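Side-chain contacts in Xaa-Pro dipeptidase (Pyrococcus horikoshii, PDB 1WY2), which probably splits dipeptides that carry a C-terminal proline, releasing the N-terminal amino acid and proline in a dinuclear metal centre: residues Val31-Gly36 against Val289-His294; Ile126-Lys131 against Val293-Arg298; Lys138-Ala143 against Arg342-Glu347; Leu213-Leu216 against Asn221-Ile224; Leu285-Gly290 against Arg328-Ile333. One frame throughout, in Å; residues are numbered along the deposited sequence.

Interaction 1: Val31-Gly36 against Val289-His294; sequences VYYISG and VGLEVH. With CAC (cacodylate ion), chain C.
Tyr33 and Leu291 mark the nearest approach of the two backbones, yet Tyr33 CA and Leu291 CA stay 8.0 Å apart, so helix 28-35 and the irregular loop 289-294 meet through side chains, without a hydrogen bond. The contact joins two domains: the helix belongs to the creatinase/prolidase N-terminal domain, the loop to the metallopeptidase M24 domain with its pita-bread fold. Near the end of the helix Val31 O is gripped twice, by Ser35 N at 2.9 Å and Ser35 OG at 2.7 Å, the two donors arriving from opposite faces of the carbonyl plane; Gly36 then leaves the helix with positive phi. Leu291 reaches across with CG anti to its carbonyl carbon (chi1 -72°), and its two methyls divide between the tyrosines. CD2 of Leu291 meets CD2 of the Tyr32 ring at 3.8 Å. On the other branch, Leu291 CD1 lies 3.6 Å from Tyr33 CB and 3.7 Å from CD1 of the Tyr33 ring, approached obliquely. Both tyrosine side chains cross the leucine at about a right angle. Arg125 of helix 118-125 packs on Leu291 and Tyr33, while Tyr32 stacks with His219 and Tyr33 makes a cation-pi contact with Lys7. An alanine in place of Leu291 would probably open a gap between the domains and leave both tyrosines without their apolar partner from the loop. At the end of segment 289-294, His294 NE2 donates in the plane of its ring to O2 of a cacodylate ion, probably from the crystallisation liquor, at 2.8 Å with an N-H...O angle of 157°.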
# COMPACT_ATOMS: atom_id res chain seq x y z
N VAL A 31 -4.57 12.24 8.07
CA VAL A 31 -4.65 13.56 7.46
C VAL A 31 -6.06 13.76 6.92
O VAL A 31 -6.65 14.83 7.06
CB VAL A 31 -3.63 13.72 6.31
CG1 VAL A 31 -3.86 15.04 5.58
CG2 VAL A 31 -2.22 13.67 6.88
N TYR A 32 -6.61 12.72 6.30
CA TYR A 32 -7.96 12.79 5.76
C TYR A 32 -8.98 12.91 6.88
O TYR A 32 -9.91 13.72 6.82
CB TYR A 32 -8.28 11.55 4.92
CG TYR A 32 -9.71 11.54 4.45
CD1 TYR A 32 -10.13 12.40 3.44
CD2 TYR A 32 -10.67 10.72 5.05
CE1 TYR A 32 -11.47 12.47 3.06
CE2 TYR A 32 -12.01 10.78 4.68
CZ TYR A 32 -12.40 11.65 3.68
OH TYR A 32 -13.73 11.74 3.31
N TYR A 33 -8.80 12.09 7.91
CA TYR A 33 -9.72 12.09 9.04
C TYR A 33 -9.86 13.47 9.67
O TYR A 33 -10.96 13.92 9.97
CB TYR A 33 -9.24 11.10 10.11
CG TYR A 33 -10.22 10.90 11.24
CD1 TYR A 33 -11.40 10.18 11.04
CD2 TYR A 33 -9.97 11.41 12.51
CE1 TYR A 33 -12.30 9.97 12.09
CE2 TYR A 33 -10.86 11.20 13.56
CZ TYR A 33 -12.03 10.48 13.35
OH TYR A 33 -12.91 10.29 14.38
N ILE A 34 -8.73 14.14 9.84
CA ILE A 34 -8.71 15.45 10.48
C ILE A 34 -9.01 16.65 9.57
O ILE A 34 -9.71 17.57 9.99
CB ILE A 34 -7.35 15.67 11.17
CG1 ILE A 34 -7.14 14.59 12.23
CG2 ILE A 34 -7.29 17.05 11.82
CD1 ILE A 34 -5.74 14.55 12.80
N SER A 35 -8.49 16.64 8.35
CA SER A 35 -8.69 17.78 7.44
C SER A 35 -9.65 17.56 6.28
O SER A 35 -10.19 18.53 5.73
CB SER A 35 -7.34 18.21 6.85
OG SER A 35 -6.91 17.28 5.87
N GLY A 36 -9.87 16.31 5.91
CA GLY A 36 -10.76 16.02 4.79
C GLY A 36 -10.00 16.03 3.47
O GLY A 36 -10.57 15.76 2.41
N VAL A 289 -12.11 -2.03 11.66
CA VAL A 289 -12.17 -1.62 10.26
C VAL A 289 -12.66 -0.17 10.19
O VAL A 289 -13.56 0.22 10.93
CB VAL A 289 -13.15 -2.51 9.45
CG1 VAL A 289 -13.26 -2.00 8.03
CG2 VAL A 289 -12.68 -3.95 9.46
N GLY A 290 -12.07 0.61 9.29
CA GLY A 290 -12.47 2.00 9.13
C GLY A 290 -11.75 2.61 7.96
O GLY A 290 -11.86 2.12 6.84
N LEU A 291 -11.01 3.69 8.20
CA LEU A 291 -10.24 4.33 7.13
C LEU A 291 -9.15 3.37 6.66
O LEU A 291 -8.61 3.52 5.56
CB LEU A 291 -9.62 5.63 7.63
CG LEU A 291 -10.62 6.78 7.83
CD1 LEU A 291 -9.91 7.94 8.51
CD2 LEU A 291 -11.20 7.20 6.48
N GLU A 292 -8.82 2.39 7.50
CA GLU A 292 -7.84 1.36 7.16
C GLU A 292 -8.52 0.00 7.36
O GLU A 292 -9.41 -0.12 8.20
CB GLU A 292 -6.61 1.47 8.05
CG GLU A 292 -5.76 2.70 7.73
CD GLU A 292 -4.67 2.95 8.76
OE1 GLU A 292 -5.01 3.32 9.89
OE2 GLU A 292 -3.48 2.76 8.42
N VAL A 293 -8.12 -1.00 6.59
CA VAL A 293 -8.76 -2.31 6.73
C VAL A 293 -8.37 -2.97 8.06
O VAL A 293 -9.14 -3.75 8.61
CB VAL A 293 -8.42 -3.24 5.54
CG1 VAL A 293 -7.02 -3.76 5.66
CG2 VAL A 293 -9.43 -4.38 5.48
N HIS A 294 -7.18 -2.64 8.57
CA HIS A 294 -6.71 -3.16 9.85
C HIS A 294 -6.49 -1.99 10.81
O HIS A 294 -5.53 -1.23 10.64
CB HIS A 294 -5.38 -3.90 9.71
CG HIS A 294 -5.49 -5.20 8.97
ND1 HIS A 294 -4.91 -5.40 7.74
CD2 HIS A 294 -6.09 -6.37 9.30
CE1 HIS A 294 -5.15 -6.64 7.34
NE2 HIS A 294 -5.86 -7.24 8.27
AS CAC C . -7.80 -9.69 6.15
O1 CAC C . -9.29 -10.22 6.63
O2 CAC C . -6.86 -9.69 7.49
C1 CAC C . -7.02 -10.87 4.92
C2 CAC C . -7.86 -7.91 5.55

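Interaction 2: Ile126-Lys131 against Val293-Arg298; sequences IIKSEK and VHEWPR. With CAC (cacodylate ion), chain C.
Ile126 packs its outer branch into the corner made by Trp296 and Pro297, the tight, dry apolar part of this contact. With CG1 anti to the backbone N (chi1 -159°), Ile126 directs CD1 to 3.8 Å from Trp296 CB, and the same methyl lies 3.9 Å from Pro297 CD. The cis peptide before Pro297 belongs to this corner; the Trp296 indole itself leads away, onto helix 118-125. The polar side is looser and partly water-mediated. Its water lies 2.8 Å from Ile126 O and accepts a hydrogen bond from Lys128 NZ at 3.0 Å; its link to Trp296 O is weak. Lys128, bent at chi2 (63°), approaches Glu295 from the opposite direction, NZ making a 2.7 Å salt bridge to Glu295 OE1 on the anti side, 24° out of the carboxylate plane. Glu295 OE2 has partners of its own, a salt bridge to Arg125 and the backbone N of Glu292, while Lys128 NZ also donates to Arg125 O, so both ends of the bridge are fixed. Segment 126-131 leads from helix 118-125 into helix 130-153, packed where strand 297-299 of the pita-bread domain begins, and enters its helix through a capping box of Ser129 and Glu132.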
# COMPACT_ATOMS: atom_id res chain seq x y z
N ILE A 126 -11.71 4.95 16.68
CA ILE A 126 -12.27 3.68 17.13
C ILE A 126 -13.80 3.68 17.26
O ILE A 126 -14.43 2.62 17.24
CB ILE A 126 -11.62 3.23 18.46
CG1 ILE A 126 -11.81 1.72 18.65
CG2 ILE A 126 -12.21 4.02 19.62
CD1 ILE A 126 -10.96 1.13 19.77
N ILE A 127 -14.39 4.86 17.42
CA ILE A 127 -15.84 4.99 17.52
C ILE A 127 -16.32 5.66 16.24
O ILE A 127 -15.99 6.82 15.97
CB ILE A 127 -16.25 5.87 18.73
CG1 ILE A 127 -15.66 5.29 20.02
CG2 ILE A 127 -17.77 5.96 18.81
CD1 ILE A 127 -16.05 3.85 20.31
N LYS A 128 -17.11 4.94 15.45
CA LYS A 128 -17.61 5.48 14.19
C LYS A 128 -18.90 6.28 14.37
O LYS A 128 -19.76 5.93 15.18
CB LYS A 128 -17.87 4.34 13.18
CG LYS A 128 -16.64 3.89 12.38
CD LYS A 128 -15.56 3.30 13.27
CE LYS A 128 -14.36 2.84 12.45
NZ LYS A 128 -13.20 2.43 13.32
N SER A 129 -19.01 7.36 13.60
CA SER A 129 -20.19 8.21 13.64
C SER A 129 -21.25 7.56 12.75
O SER A 129 -20.94 6.66 11.98
CB SER A 129 -19.86 9.60 13.09
OG SER A 129 -19.55 9.54 11.71
N GLU A 130 -22.49 8.02 12.86
CA GLU A 130 -23.56 7.47 12.04
C GLU A 130 -23.19 7.64 10.56
O GLU A 130 -23.48 6.78 9.74
CB GLU A 130 -24.89 8.17 12.33
CG GLU A 130 -25.32 8.07 13.79
CD GLU A 130 -26.69 8.69 14.03
OE1 GLU A 130 -26.90 9.86 13.64
OE2 GLU A 130 -27.56 8.00 14.60
N LYS A 131 -22.55 8.76 10.24
CA LYS A 131 -22.13 9.05 8.87
C LYS A 131 -21.10 8.03 8.38
O LYS A 131 -21.19 7.54 7.25
CB LYS A 131 -21.54 10.46 8.79
CG LYS A 131 -20.89 10.79 7.46
CD LYS A 131 -20.36 12.22 7.43
CE LYS A 131 -19.46 12.47 6.23
NZ LYS A 131 -18.21 11.66 6.29
N VAL A 293 -8.12 -1.00 6.59
CA VAL A 293 -8.76 -2.31 6.73
C VAL A 293 -8.37 -2.97 8.06
O VAL A 293 -9.14 -3.75 8.61
CB VAL A 293 -8.42 -3.24 5.54
CG1 VAL A 293 -7.02 -3.76 5.66
CG2 VAL A 293 -9.43 -4.38 5.48
N HIS A 294 -7.18 -2.64 8.57
CA HIS A 294 -6.71 -3.16 9.85
C HIS A 294 -6.49 -1.99 10.81
O HIS A 294 -5.53 -1.23 10.64
CB HIS A 294 -5.38 -3.90 9.71
CG HIS A 294 -5.49 -5.20 8.97
ND1 HIS A 294 -4.91 -5.40 7.74
CD2 HIS A 294 -6.09 -6.37 9.30
CE1 HIS A 294 -5.15 -6.64 7.34
NE2 HIS A 294 -5.86 -7.24 8.27
N GLU A 295 -7.37 -1.83 11.79
CA GLU A 295 -7.22 -0.77 12.78
C GLU A 295 -7.74 -1.19 14.15
O GLU A 295 -8.04 -2.37 14.36
CB GLU A 295 -7.89 0.54 12.30
CG GLU A 295 -9.36 0.46 11.91
CD GLU A 295 -9.88 1.81 11.42
OE1 GLU A 295 -10.75 2.41 12.09
OE2 GLU A 295 -9.41 2.29 10.36
N TRP A 296 -7.83 -0.25 15.08
CA TRP A 296 -8.28 -0.56 16.43
C TRP A 296 -9.75 -1.00 16.51
O TRP A 296 -10.60 -0.46 15.81
CB TRP A 296 -8.10 0.66 17.34
CG TRP A 296 -6.76 1.33 17.24
CD1 TRP A 296 -5.61 0.98 17.89
CD2 TRP A 296 -6.45 2.50 16.47
NE1 TRP A 296 -4.60 1.87 17.58
CE2 TRP A 296 -5.09 2.81 16.72
CE3 TRP A 296 -7.19 3.32 15.61
CZ2 TRP A 296 -4.46 3.91 16.13
CZ3 TRP A 296 -6.55 4.41 15.02
CH2 TRP A 296 -5.20 4.70 15.29
N PRO A 297 -10.05 -1.98 17.37
CA PRO A 297 -9.08 -2.66 18.22
C PRO A 297 -8.72 -4.01 17.62
O PRO A 297 -9.38 -4.48 16.69
CB PRO A 297 -9.86 -2.84 19.52
CG PRO A 297 -11.22 -3.19 19.01
CD PRO A 297 -11.42 -2.20 17.86
N ARG A 298 -7.66 -4.61 18.13
CA ARG A 298 -7.26 -5.93 17.68
C ARG A 298 -8.12 -6.87 18.52
O ARG A 298 -8.13 -6.77 19.75
CB ARG A 298 -5.78 -6.18 17.98
CG ARG A 298 -4.84 -5.62 16.94
CD ARG A 298 -3.39 -5.65 17.42
NE ARG A 298 -3.05 -6.84 18.20
CZ ARG A 298 -3.24 -8.10 17.80
NH1 ARG A 298 -3.77 -8.37 16.62
NH2 ARG A 298 -2.88 -9.10 18.60
AS CAC C . -7.80 -9.69 6.15
O1 CAC C . -9.29 -10.22 6.63
O2 CAC C . -6.86 -9.69 7.49
C1 CAC C . -7.02 -10.87 4.92
C2 CAC C . -7.86 -7.91 5.55
O HOH W 1 -13.78 0.55 15.55

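Interaction 3: Lys138-Ala143 against Arg342-Glu347; sequences KACEIA and RLTKTE
Beside the packing of Cys140 on Leu343 and Thr344, the flat group of the C-terminal loop is the Arg342 guanidinium. Thr344 O lies over one of its faces, 3.4 Å above the plane and offset toward the rim. At its edge, in the guanidinium plane, NH2 of Arg342 donates to Thr346 O at 3.1 Å with an N-H...O angle of 140°, so the arginine holds its own loop folded back. On the helix, Lys138 NZ makes a 2.6 Å salt bridge to Glu141 OE1, on the syn side and 24° out of the carboxylate plane. The contact between helix and loop is small and buried. Cys140 has SG anti to the carbonyl carbon (chi1 -71°), which sends the sulfur alongside the loop, 3.7 Å from Leu343 CB and 3.8 Å from Thr344 CG2. Its CB sits 3.4 Å from Leu343 O. Thr344 turns its methyl to the cysteine and keeps OG1 for Asp331 OD1; Asp331, which follows the zinc ligand Glu330, also forms a salt bridge with Arg342 NE. Asp144, one turn beyond Cys140, takes Thr346 OG1 and Lys345 N. Helix 130-153 thereby packs along the loop after strand 339-342 and against the strands of the M24 pita-bread fold, Cys140 also touching Thr332 of strand 325-336 and Ser222 of strand 220-229.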
# COMPACT_ATOMS: atom_id res chain seq x y z
N LYS A 138 -22.13 0.57 3.11
CA LYS A 138 -22.22 0.53 1.66
C LYS A 138 -21.03 -0.24 1.08
O LYS A 138 -21.17 -0.98 0.11
CB LYS A 138 -22.26 1.94 1.07
CG LYS A 138 -22.66 1.98 -0.40
CD LYS A 138 -24.09 1.49 -0.58
CE LYS A 138 -24.56 1.62 -2.03
NZ LYS A 138 -25.99 1.20 -2.13
N ALA A 139 -19.86 -0.07 1.68
CA ALA A 139 -18.67 -0.78 1.22
C ALA A 139 -18.89 -2.27 1.42
O ALA A 139 -18.46 -3.10 0.62
CB ALA A 139 -17.43 -0.32 2.01
N CYS A 140 -19.58 -2.62 2.50
CA CYS A 140 -19.87 -4.01 2.80
C CYS A 140 -20.89 -4.56 1.80
O CYS A 140 -20.87 -5.74 1.47
CB CYS A 140 -20.40 -4.16 4.23
SG CYS A 140 -19.14 -3.90 5.52
N GLU A 141 -21.78 -3.69 1.33
CA GLU A 141 -22.79 -4.11 0.35
C GLU A 141 -22.07 -4.47 -0.94
O GLU A 141 -22.42 -5.44 -1.62
CB GLU A 141 -23.78 -2.97 0.09
CG GLU A 141 -24.97 -3.36 -0.76
CD GLU A 141 -25.87 -2.18 -1.09
OE1 GLU A 141 -25.50 -1.38 -1.98
OE2 GLU A 141 -26.94 -2.06 -0.46
N ILE A 142 -21.06 -3.67 -1.29
CA ILE A 142 -20.27 -3.91 -2.48
C ILE A 142 -19.46 -5.20 -2.31
O ILE A 142 -19.31 -5.98 -3.26
CB ILE A 142 -19.30 -2.72 -2.75
CG1 ILE A 142 -20.12 -1.48 -3.12
CG2 ILE A 142 -18.32 -3.07 -3.87
CD1 ILE A 142 -19.29 -0.23 -3.33
N ALA A 143 -18.96 -5.43 -1.10
CA ALA A 143 -18.18 -6.64 -0.83
C ALA A 143 -19.09 -7.87 -0.94
O ALA A 143 -18.69 -8.90 -1.47
CB ALA A 143 -17.55 -6.57 0.56
N ARG A 342 -24.65 -7.16 11.80
CA ARG A 342 -23.77 -7.66 10.75
C ARG A 342 -23.85 -6.70 9.56
O ARG A 342 -24.91 -6.55 8.95
CB ARG A 342 -24.20 -9.07 10.32
CG ARG A 342 -23.97 -10.13 11.40
CD ARG A 342 -24.45 -11.51 10.94
NE ARG A 342 -23.77 -11.96 9.73
CZ ARG A 342 -24.40 -12.39 8.64
NH1 ARG A 342 -25.73 -12.42 8.61
NH2 ARG A 342 -23.70 -12.78 7.59
N LEU A 343 -22.74 -6.04 9.23
CA LEU A 343 -22.73 -5.10 8.11
C LEU A 343 -22.61 -5.88 6.80
O LEU A 343 -23.15 -5.47 5.77
CB LEU A 343 -21.60 -4.08 8.27
CG LEU A 343 -21.67 -3.27 9.57
CD1 LEU A 343 -20.56 -2.23 9.57
CD2 LEU A 343 -23.03 -2.59 9.69
N THR A 344 -21.88 -7.00 6.84
CA THR A 344 -21.77 -7.87 5.68
C THR A 344 -22.93 -8.84 5.92
O THR A 344 -23.07 -9.38 7.02
CB THR A 344 -20.42 -8.61 5.65
OG1 THR A 344 -20.10 -9.11 6.95
CG2 THR A 344 -19.32 -7.67 5.18
N LYS A 345 -23.76 -9.05 4.91
CA LYS A 345 -24.95 -9.88 5.08
C LYS A 345 -25.04 -11.18 4.29
O LYS A 345 -26.04 -11.89 4.38
CB LYS A 345 -26.18 -9.02 4.79
CG LYS A 345 -26.17 -7.70 5.57
CD LYS A 345 -27.23 -6.73 5.07
CE LYS A 345 -27.10 -5.38 5.77
NZ LYS A 345 -28.10 -4.39 5.26
N THR A 346 -24.02 -11.50 3.50
CA THR A 346 -24.04 -12.72 2.71
C THR A 346 -24.23 -13.95 3.59
O THR A 346 -23.71 -14.02 4.70
CB THR A 346 -22.72 -12.89 1.92
OG1 THR A 346 -22.60 -11.82 0.97
CG2 THR A 346 -22.70 -14.22 1.19
N GLU A 347 -24.99 -14.93 3.09
CA GLU A 347 -25.23 -16.16 3.83
C GLU A 347 -23.90 -16.79 4.25
O GLU A 347 -22.93 -16.77 3.49
CB GLU A 347 -26.02 -17.15 2.98
CG GLU A 347 -26.17 -18.54 3.59
CD GLU A 347 -26.95 -18.53 4.89
OE1 GLU A 347 -26.46 -19.11 5.88
OE2 GLU A 347 -28.06 -17.95 4.92

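Interaction 4: Leu213-Leu216 against Asn221-Ile224; sequences LGAL and NSDI. With ZN (zinc ion), chain D; ZN (zinc ion), chain E.
Ser222 reaches back across the strand pair to Ala215. Its CB lies 4.0 Å from Ala215 O; from there OG, placed between the backbone N and the carbonyl carbon (chi1 55°), accepts a nearly straight hydrogen bond from Ala215 N at 2.8 Å, 166° at the hydrogen. That hydroxyl also has a weak bond to Ala139 O of helix 130-153. The pairing is a beta hairpin of the pita-bread fold, formed by strands 208-217 and 220-229 and irregular here: the side-chain oxygen takes a backbone N-H where a regular pairing would use a carbonyl. An alanine at Ser222 would probably leave Ala215 N without this acceptor in a buried place. Ser222 O meets the CA-H of Gly214 instead, with Gly214 CA 3.3 Å from Ser222 O. Regular pairing returns at Leu213 and Ile224, an antiparallel hydrogen-bonded pair joined by Leu213 N to Ile224 O and Ile224 N to Leu213 O, both 3.0 Å; Leu213 CD1 and Ile224 CG2 touch alongside on the same face. Asp223 turns to the metals, its OD1 binding one zinc ion at 2.0 Å and its OD2 the other at 2.1 Å, a bridging carboxylate.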
# COMPACT_ATOMS: atom_id res chain seq x y z
N LEU A 213 -12.22 -10.88 0.63
CA LEU A 213 -12.07 -9.67 -0.16
C LEU A 213 -12.72 -8.49 0.55
O LEU A 213 -13.37 -8.64 1.58
CB LEU A 213 -12.71 -9.88 -1.54
CG LEU A 213 -14.19 -10.27 -1.60
CD1 LEU A 213 -15.06 -9.03 -1.45
CD2 LEU A 213 -14.50 -10.97 -2.93
N GLY A 214 -12.53 -7.31 -0.02
CA GLY A 214 -13.12 -6.12 0.57
C GLY A 214 -13.05 -4.96 -0.39
O GLY A 214 -12.27 -4.98 -1.34
N ALA A 215 -13.88 -3.96 -0.17
CA ALA A 215 -13.89 -2.80 -1.04
C ALA A 215 -13.54 -1.53 -0.29
O ALA A 215 -13.93 -1.36 0.87
CB ALA A 215 -15.27 -2.65 -1.69
N LEU A 216 -12.78 -0.66 -0.94
CA LEU A 216 -12.43 0.64 -0.38
C LEU A 216 -13.46 1.50 -1.09
O LEU A 216 -13.46 1.59 -2.32
CB LEU A 216 -11.01 1.05 -0.80
CG LEU A 216 -10.62 2.50 -0.45
CD1 LEU A 216 -10.74 2.72 1.05
CD2 LEU A 216 -9.21 2.78 -0.92
N ASN A 221 -13.37 1.17 4.45
CA ASN A 221 -13.20 -0.22 4.05
C ASN A 221 -14.26 -1.21 4.49
O ASN A 221 -15.07 -0.93 5.37
CB ASN A 221 -11.83 -0.71 4.56
CG ASN A 221 -10.68 0.03 3.92
OD1 ASN A 221 -10.21 -0.34 2.84
ND2 ASN A 221 -10.21 1.10 4.57
N SER A 222 -14.24 -2.38 3.86
CA SER A 222 -15.14 -3.49 4.17
C SER A 222 -14.26 -4.74 4.13
O SER A 222 -13.18 -4.73 3.54
CB SER A 222 -16.27 -3.59 3.15
OG SER A 222 -15.77 -3.68 1.83
N ASP A 223 -14.72 -5.82 4.75
CA ASP A 223 -13.93 -7.04 4.82
C ASP A 223 -14.87 -8.21 5.02
O ASP A 223 -15.68 -8.21 5.94
CB ASP A 223 -12.95 -6.91 6.00
CG ASP A 223 -11.83 -7.92 5.96
OD1 ASP A 223 -11.83 -8.82 5.09
OD2 ASP A 223 -10.93 -7.79 6.82
N ILE A 224 -14.76 -9.22 4.16
CA ILE A 224 -15.63 -10.39 4.26
C ILE A 224 -14.93 -11.66 3.76
O ILE A 224 -14.11 -11.60 2.85
CB ILE A 224 -16.93 -10.16 3.44
CG1 ILE A 224 -17.90 -11.32 3.64
CG2 ILE A 224 -16.59 -10.02 1.96
CD1 ILE A 224 -19.22 -11.16 2.87
ZN ZN D . -10.88 -10.57 5.36
ZN ZN E . -10.29 -9.29 8.18

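Interaction 5: Leu285-Gly290 against Arg328-Ile333; sequences LGHGVG and RIEDTI. With ZN (zinc ion), chain E; ZN (zinc ion), chain D.
His287 and Glu330 meet through metal coordination, on a zinc ion they share. His287 NE2 binds this ion (chain E) at 2.1 Å and Glu330 OE2 binds it at the same distance, which leaves NE2 of His287 and OE2 of Glu330 3.7 Å apart, with no bond between them. Ring and carboxylate stand nearly perpendicular, their planes 86° apart. The other carboxylate oxygen, Glu330 OE1, binds the second zinc ion (chain D) at 2.0 Å, so the glutamate bridges the pair. Its CG is anti to the backbone N (chi1 164°) and the chain beyond is extended, carrying the carboxylate far enough from strand 325-336 to span both ions. Asp223 is the second bridge; Glu316 completes the protein ligands of the chain E ion and Asp212 those of the chain D ion. This is the dinuclear site of the M24 pita-bread fold; the enzyme's cofactor is cobalt, two ions per subunit, and zinc occupies the sites here. Among hydrogen bonds, His287 ND1 donates to Gly288 O at 3.1 Å and 167°, almost in the ring plane although well above the plane of the carbonyl, which helps fix the ring rotation. Glu330 OE1 is also hydrogen-bonded to Thr225 OG1, and in the second shell Thr332 OG1 bonds to Asp223 O while Arg328 forms a salt bridge with Asp212. In the backbone, a classic beta bulge at Leu285-Gly286, opposite Val299, precedes the metal-binding histidine.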
# COMPACT_ATOMS: atom_id res chain seq x y z
N LEU A 285 -8.98 -13.37 16.33
CA LEU A 285 -10.36 -13.50 15.90
C LEU A 285 -10.78 -12.39 14.94
O LEU A 285 -11.62 -12.59 14.07
CB LEU A 285 -11.30 -13.49 17.11
CG LEU A 285 -12.79 -13.58 16.77
CD1 LEU A 285 -13.08 -14.89 16.04
CD2 LEU A 285 -13.61 -13.48 18.05
N GLY A 286 -10.19 -11.20 15.10
CA GLY A 286 -10.57 -10.11 14.22
C GLY A 286 -9.80 -8.82 14.41
O GLY A 286 -8.85 -8.75 15.19
N HIS A 287 -10.24 -7.79 13.71
CA HIS A 287 -9.59 -6.49 13.75
C HIS A 287 -10.60 -5.39 13.46
O HIS A 287 -11.65 -5.63 12.85
CB HIS A 287 -8.49 -6.45 12.69
CG HIS A 287 -8.96 -6.80 11.31
ND1 HIS A 287 -9.56 -5.88 10.47
CD2 HIS A 287 -8.99 -7.98 10.65
CE1 HIS A 287 -9.94 -6.49 9.36
NE2 HIS A 287 -9.61 -7.76 9.44
N GLY A 288 -10.30 -4.18 13.91
CA GLY A 288 -11.19 -3.06 13.64
C GLY A 288 -11.09 -2.71 12.17
O GLY A 288 -10.11 -3.06 11.50
N VAL A 289 -12.11 -2.03 11.66
CA VAL A 289 -12.17 -1.62 10.26
C VAL A 289 -12.66 -0.17 10.19
O VAL A 289 -13.56 0.22 10.93
CB VAL A 289 -13.15 -2.51 9.45
CG1 VAL A 289 -13.26 -2.00 8.03
CG2 VAL A 289 -12.68 -3.95 9.46
N GLY A 290 -12.07 0.61 9.29
CA GLY A 290 -12.47 2.00 9.13
C GLY A 290 -11.75 2.61 7.96
O GLY A 290 -11.86 2.12 6.84
N ARG A 328 -12.49 -20.39 6.61
CA ARG A 328 -12.60 -19.13 7.33
C ARG A 328 -13.93 -18.48 6.96
O ARG A 328 -14.34 -18.49 5.81
CB ARG A 328 -11.45 -18.15 7.00
CG ARG A 328 -11.62 -16.79 7.71
CD ARG A 328 -10.35 -15.92 7.71
NE ARG A 328 -9.93 -15.46 6.39
CZ ARG A 328 -8.99 -16.05 5.65
NH1 ARG A 328 -8.37 -17.13 6.10
NH2 ARG A 328 -8.65 -15.54 4.47
N ILE A 329 -14.61 -17.95 7.97
CA ILE A 329 -15.88 -17.26 7.77
C ILE A 329 -15.72 -15.94 8.51
O ILE A 329 -15.47 -15.91 9.71
CB ILE A 329 -17.05 -18.07 8.35
CG1 ILE A 329 -17.14 -19.42 7.63
CG2 ILE A 329 -18.35 -17.29 8.19
CD1 ILE A 329 -18.17 -20.37 8.19
N GLU A 330 -15.83 -14.84 7.76
CA GLU A 330 -15.64 -13.50 8.32
C GLU A 330 -16.72 -12.49 7.98
O GLU A 330 -17.18 -12.41 6.84
CB GLU A 330 -14.29 -12.95 7.82
CG GLU A 330 -14.13 -11.44 7.98
CD GLU A 330 -12.81 -10.93 7.45
OE1 GLU A 330 -12.34 -11.43 6.40
OE2 GLU A 330 -12.25 -10.00 8.07
N ASP A 331 -17.13 -11.73 8.99
CA ASP A 331 -18.13 -10.67 8.83
C ASP A 331 -17.54 -9.39 9.41
O ASP A 331 -16.69 -9.44 10.30
CB ASP A 331 -19.41 -10.95 9.64
CG ASP A 331 -20.38 -11.86 8.93
OD1 ASP A 331 -20.60 -11.67 7.71
OD2 ASP A 331 -20.94 -12.75 9.60
N THR A 332 -18.00 -8.25 8.90
CA THR A 332 -17.60 -6.97 9.46
C THR A 332 -18.86 -6.65 10.26
O THR A 332 -19.96 -6.77 9.72
CB THR A 332 -17.40 -5.89 8.38
OG1 THR A 332 -16.21 -6.17 7.64
CG2 THR A 332 -17.26 -4.51 9.03
N ILE A 333 -18.71 -6.30 11.53
CA ILE A 333 -19.88 -6.01 12.34
C ILE A 333 -19.76 -4.69 13.08
O ILE A 333 -18.67 -4.16 13.28
CB ILE A 333 -20.14 -7.12 13.39
CG1 ILE A 333 -19.03 -7.15 14.44
CG2 ILE A 333 -20.24 -8.48 12.68
CD1 ILE A 333 -19.33 -8.04 15.63
ZN ZN E . -10.29 -9.29 8.18
ZN ZN D . -10.88 -10.57 5.36

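From the N terminus, interaction 1 opens on helix 28-35 and closes at loop 289-294, tying the N-terminal domain to the pita-bread domain. Interaction 2 starts at the linker 126-131 and closes at 293-298, overlapping the end of interaction 1 at Val293 and His294. Interaction 3 begins on helix 130-153 and closes last, at 342-347, so it crosses both. The short hairpin of interaction 4 lies within the spans of all three. Interaction 5 begins where interaction 1 ends, crosses interaction 2 and falls within interaction 3. Interactions 4 and 5 follow in series and meet at both zinc ions; Ser222 and Thr332 carry the packing outward to helix 130-153.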